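Local atomic coordinates of geranyltranstransferase (Roseobacter denitrificans, PDB entry 4LLS), a protein that probably condenses farnesyl diphosphate with isopentenyl diphosphate to give geranylgeranyl diphosphate, a metal-dependent chain elongation that feeds carotenoid and diterpene biosynthesis. Residues A168-A180 against T194-G206. Residues are numbered along the deposited sequence; the frame is centred on the assembly and turned at random.
With GST (geranyl S-thiolodiphosphate), chain D.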
# COMPACT_ATOMS: atom_id res chain seq x y z
N ALA A 168 -5.01 7.20 5.83
CA ALA A 168 -6.26 7.59 6.50
C ALA A 168 -6.31 9.01 7.03
O ALA A 168 -7.34 9.40 7.60
CB ALA A 168 -6.53 6.62 7.64
N GLN A 169 -5.29 9.82 6.75
CA GLN A 169 -5.38 11.28 6.86
C GLN A 169 -5.44 12.02 5.53
O GLN A 169 -5.63 13.25 5.52
CB GLN A 169 -4.22 11.82 7.67
CG GLN A 169 -4.30 11.36 9.10
CD GLN A 169 -3.15 11.87 9.93
OE1 GLN A 169 -2.00 11.62 9.61
NE2 GLN A 169 -3.46 12.66 10.95
N GLY A 170 -5.28 11.27 4.44
CA GLY A 170 -5.16 11.86 3.10
C GLY A 170 -6.12 11.18 2.15
O GLY A 170 -7.33 11.28 2.29
N MET A 171 -5.58 10.53 1.15
CA MET A 171 -6.38 9.97 0.08
C MET A 171 -7.45 9.02 0.60
O MET A 171 -8.58 9.07 0.10
CB MET A 171 -5.48 9.32 -0.95
CG MET A 171 -6.21 8.82 -2.18
SD MET A 171 -5.12 7.90 -3.26
CE MET A 171 -4.91 6.37 -2.30
N VAL A 172 -7.10 8.07 1.50
CA VAL A 172 -8.11 7.12 1.96
C VAL A 172 -9.19 7.80 2.79
O VAL A 172 -10.37 7.42 2.67
CB VAL A 172 -7.47 5.93 2.67
CG1 VAL A 172 -8.58 5.05 3.24
CG2 VAL A 172 -6.61 5.13 1.71
N LEU A 173 -8.82 8.82 3.55
CA LEU A 173 -9.80 9.64 4.27
C LEU A 173 -10.78 10.23 3.27
O LEU A 173 -12.00 10.14 3.45
CB LEU A 173 -9.09 10.76 5.02
CG LEU A 173 -10.03 11.75 5.73
CD1 LEU A 173 -10.92 11.00 6.69
CD2 LEU A 173 -9.25 12.83 6.47
N GLY A 174 -10.27 10.86 2.23
CA GLY A 174 -11.13 11.46 1.21
C GLY A 174 -12.10 10.44 0.63
O GLY A 174 -13.30 10.74 0.48
N GLN A 175 -11.61 9.26 0.31
CA GLN A 175 -12.47 8.19 -0.20
C GLN A 175 -13.54 7.85 0.82
O GLN A 175 -14.70 7.58 0.44
CB GLN A 175 -11.69 6.94 -0.60
CG GLN A 175 -12.52 5.87 -1.32
CD GLN A 175 -13.00 6.23 -2.72
OE1 GLN A 175 -13.05 7.39 -3.10
NE2 GLN A 175 -13.19 5.20 -3.55
N ALA A 176 -13.15 7.71 2.07
CA ALA A 176 -14.10 7.27 3.08
C ALA A 176 -15.23 8.29 3.21
O ALA A 176 -16.42 7.92 3.30
CB ALA A 176 -13.41 7.08 4.41
N LEU A 177 -14.86 9.55 3.19
CA LEU A 177 -15.83 10.65 3.30
C LEU A 177 -16.75 10.66 2.09
O LEU A 177 -17.95 10.93 2.23
CB LEU A 177 -15.13 12.00 3.41
CG LEU A 177 -14.34 12.22 4.68
CD1 LEU A 177 -13.56 13.53 4.59
CD2 LEU A 177 -15.27 12.22 5.90
N ASP A 178 -16.19 10.34 0.92
CA ASP A 178 -16.93 10.35 -0.33
C ASP A 178 -17.98 9.27 -0.25
O ASP A 178 -19.17 9.54 -0.47
CB ASP A 178 -16.01 10.10 -1.52
CG ASP A 178 -16.60 10.57 -2.83
OD1 ASP A 178 -17.42 11.51 -2.78
OD2 ASP A 178 -16.37 9.89 -3.87
N ILE A 179 -17.58 8.08 0.19
CA ILE A 179 -18.53 6.97 0.27
C ILE A 179 -19.65 7.29 1.25
O ILE A 179 -20.83 6.99 0.98
CB ILE A 179 -17.84 5.63 0.63
CG1 ILE A 179 -17.01 5.15 -0.55
CG2 ILE A 179 -18.88 4.57 0.99
CD1 ILE A 179 -16.12 3.97 -0.23
N ALA A 180 -19.33 7.91 2.37
CA ALA A 180 -20.35 8.24 3.38
C ALA A 180 -21.37 9.21 2.80
O ALA A 180 -22.56 9.16 3.11
CB ALA A 180 -19.73 8.81 4.63
N THR A 194 -14.96 20.70 -0.81
CA THR A 194 -13.58 21.14 -0.96
C THR A 194 -12.66 20.36 -0.00
O THR A 194 -11.59 19.89 -0.40
CB THR A 194 -13.45 22.67 -0.75
OG1 THR A 194 -14.23 23.35 -1.74
CG2 THR A 194 -12.01 23.06 -0.88
N ARG A 195 -13.11 20.14 1.23
CA ARG A 195 -12.34 19.34 2.18
C ARG A 195 -12.17 17.90 1.70
O ARG A 195 -11.11 17.32 1.80
CB ARG A 195 -13.00 19.38 3.55
CG ARG A 195 -12.85 18.08 4.33
CD ARG A 195 -11.59 18.05 5.16
NE ARG A 195 -11.62 16.94 6.11
CZ ARG A 195 -12.46 16.86 7.14
NH1 ARG A 195 -13.30 17.85 7.39
NH2 ARG A 195 -12.46 15.79 7.93
N LEU A 196 -13.23 17.36 1.15
CA LEU A 196 -13.20 16.03 0.56
C LEU A 196 -12.17 15.98 -0.60
O LEU A 196 -11.33 15.03 -0.66
CB LEU A 196 -14.60 15.73 0.06
CG LEU A 196 -14.93 14.29 -0.21
CD1 LEU A 196 -16.43 14.10 0.02
CD2 LEU A 196 -14.54 14.02 -1.65
N GLN A 197 -12.23 16.95 -1.50
CA GLN A 197 -11.32 17.03 -2.68
C GLN A 197 -9.86 17.05 -2.18
O GLN A 197 -8.96 16.41 -2.75
CB GLN A 197 -11.59 18.30 -3.50
CG GLN A 197 -10.53 18.69 -4.54
CD GLN A 197 -9.44 19.61 -4.00
OE1 GLN A 197 -8.28 19.49 -4.39
NE2 GLN A 197 -9.82 20.56 -3.11
N GLN A 198 -9.59 17.86 -1.16
CA GLN A 198 -8.24 18.04 -0.63
C GLN A 198 -7.60 16.70 -0.26
O GLN A 198 -6.47 16.45 -0.60
CB GLN A 198 -8.26 18.98 0.58
CG GLN A 198 -8.42 20.42 0.15
CD GLN A 198 -8.69 21.38 1.31
OE1 GLN A 198 -8.77 20.97 2.47
NE2 GLN A 198 -8.75 22.67 0.99
N GLY A 199 -8.37 15.82 0.36
CA GLY A 199 -7.93 14.44 0.65
C GLY A 199 -7.92 13.56 -0.58
O GLY A 199 -6.89 12.96 -0.94
N LYS A 200 -9.04 13.51 -1.29
CA LYS A 200 -9.29 12.48 -2.27
C LYS A 200 -8.41 12.62 -3.49
O LYS A 200 -7.91 11.61 -4.03
CB LYS A 200 -10.76 12.44 -2.65
CG LYS A 200 -11.11 11.23 -3.46
CD LYS A 200 -12.59 10.88 -3.28
CE LYS A 200 -13.22 10.26 -4.52
NZ LYS A 200 -14.21 11.11 -5.25
N THR A 201 -8.21 13.86 -3.95
CA THR A 201 -7.38 14.15 -5.09
C THR A 201 -6.24 15.17 -4.85
O THR A 201 -5.16 15.10 -5.51
CB THR A 201 -8.25 14.55 -6.27
OG1 THR A 201 -8.89 15.78 -5.96
CG2 THR A 201 -9.29 13.46 -6.50
N GLY A 202 -6.41 16.08 -3.89
CA GLY A 202 -5.40 17.09 -3.64
C GLY A 202 -4.10 16.51 -3.07
O GLY A 202 -2.99 17.03 -3.32
N ALA A 203 -4.22 15.47 -2.25
CA ALA A 203 -3.06 15.01 -1.50
C ALA A 203 -1.98 14.45 -2.43
O ALA A 203 -0.80 14.76 -2.26
CB ALA A 203 -3.49 13.95 -0.48
N LEU A 204 -2.35 13.62 -3.39
CA LEU A 204 -1.32 13.04 -4.25
C LEU A 204 -0.79 14.10 -5.17
O LEU A 204 0.37 14.02 -5.57
CB LEU A 204 -1.83 11.88 -5.10
CG LEU A 204 -2.34 10.64 -4.39
CD1 LEU A 204 -2.47 9.50 -5.39
CD2 LEU A 204 -1.46 10.29 -3.19
N ILE A 205 -1.60 15.05 -5.61
CA ILE A 205 -1.08 16.11 -6.52
C ILE A 205 -0.12 16.99 -5.72
O ILE A 205 0.95 17.39 -6.23
CB ILE A 205 -2.26 16.91 -7.15
CG1 ILE A 205 -2.92 16.06 -8.20
CG2 ILE A 205 -1.75 18.21 -7.74
CD1 ILE A 205 -4.22 16.59 -8.75
N GLY A 206 -0.43 17.24 -4.48
CA GLY A 206 0.48 17.95 -3.58
C GLY A 206 1.80 17.24 -3.36
O GLY A 206 2.87 17.86 -3.39
PA GST D . -12.93 8.97 -11.84
O1A GST D . -11.70 8.96 -12.75
O2A GST D . -14.05 9.89 -12.31
O3A GST D . -13.41 7.57 -11.49
O1B GST D . -12.39 9.58 -10.47
PB GST D . -13.34 10.02 -9.29
O2B GST D . -14.02 11.30 -9.53
O3B GST D . -14.31 8.85 -8.92
S1 GST D . -12.02 10.34 -7.84
C1 GST D . -11.33 8.72 -7.79
C2 GST D . -10.79 8.36 -6.43
C3 GST D . -9.49 8.53 -6.11
C10 GST D . -8.53 9.18 -7.04
C4 GST D . -8.99 8.16 -4.75
C5 GST D . -9.55 6.78 -4.38
C6 GST D . -9.07 6.34 -3.04
C7 GST D . -8.96 5.05 -2.67
C9 GST D . -9.30 3.83 -3.49
C8 GST D . -8.41 4.86 -1.29
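Gly170, at the N-cap of its helix, sets its carbonyl O against Gly199 CA, and one residue on Met171 CA makes a C-H...O contact with Gly199 O (3.2 Å). With CG anti to the backbone N (chi1 -174°), the Met171 chain, extended as far as SD and bent beyond it, brings SD to Leu204 CD1 at 3.8 Å, while its CG passes the geranyl chain of GST at C4. Gly174 marks the closest backbone approach: its CA lies 4.1 Å from Lys200 CA, and a side chain here would run into the backbone of Gly199 and Lys200. Gly174 and Gly199, neither with a side chain between the helices, thus let the axes of the segments 171-180 and 194-206, roughly antiparallel at 145°, approach to 6.4 Å. Gln175 lays its aliphatic stem along GST C6 and turns OE1 to Lys200 CE (3.2 Å); its NE2 is hydrogen-bonded to Asp102, a calcium ligand. Leu177 CB packs on Leu196 CD1, and its CD1 lies over one face of the Arg195 guanidinium, which is salt-bridged to Glu47 of the second subunit. Asp178 OD2 accepts a hydrogen bond from Lys200 NZ at 2.8 Å, part of a salt bridge, with the donor above the carboxylate plane (72° out of it), while OD1 pairs with Lys262. Lys200 NZ is also 3.5 Å from GST S1. A methionine here, lacking the ammonium, would probably leave Asp178 OD2 without its cationic mate and the ligand sulfur without a nearby positive charge. In this all-helical prenyl synthase fold, the contact therefore walls the allylic substrate pocket, its lysine between an acidic metal-site residue and the thiolo sulfur, where its charge could polarise the leaving diphosphate.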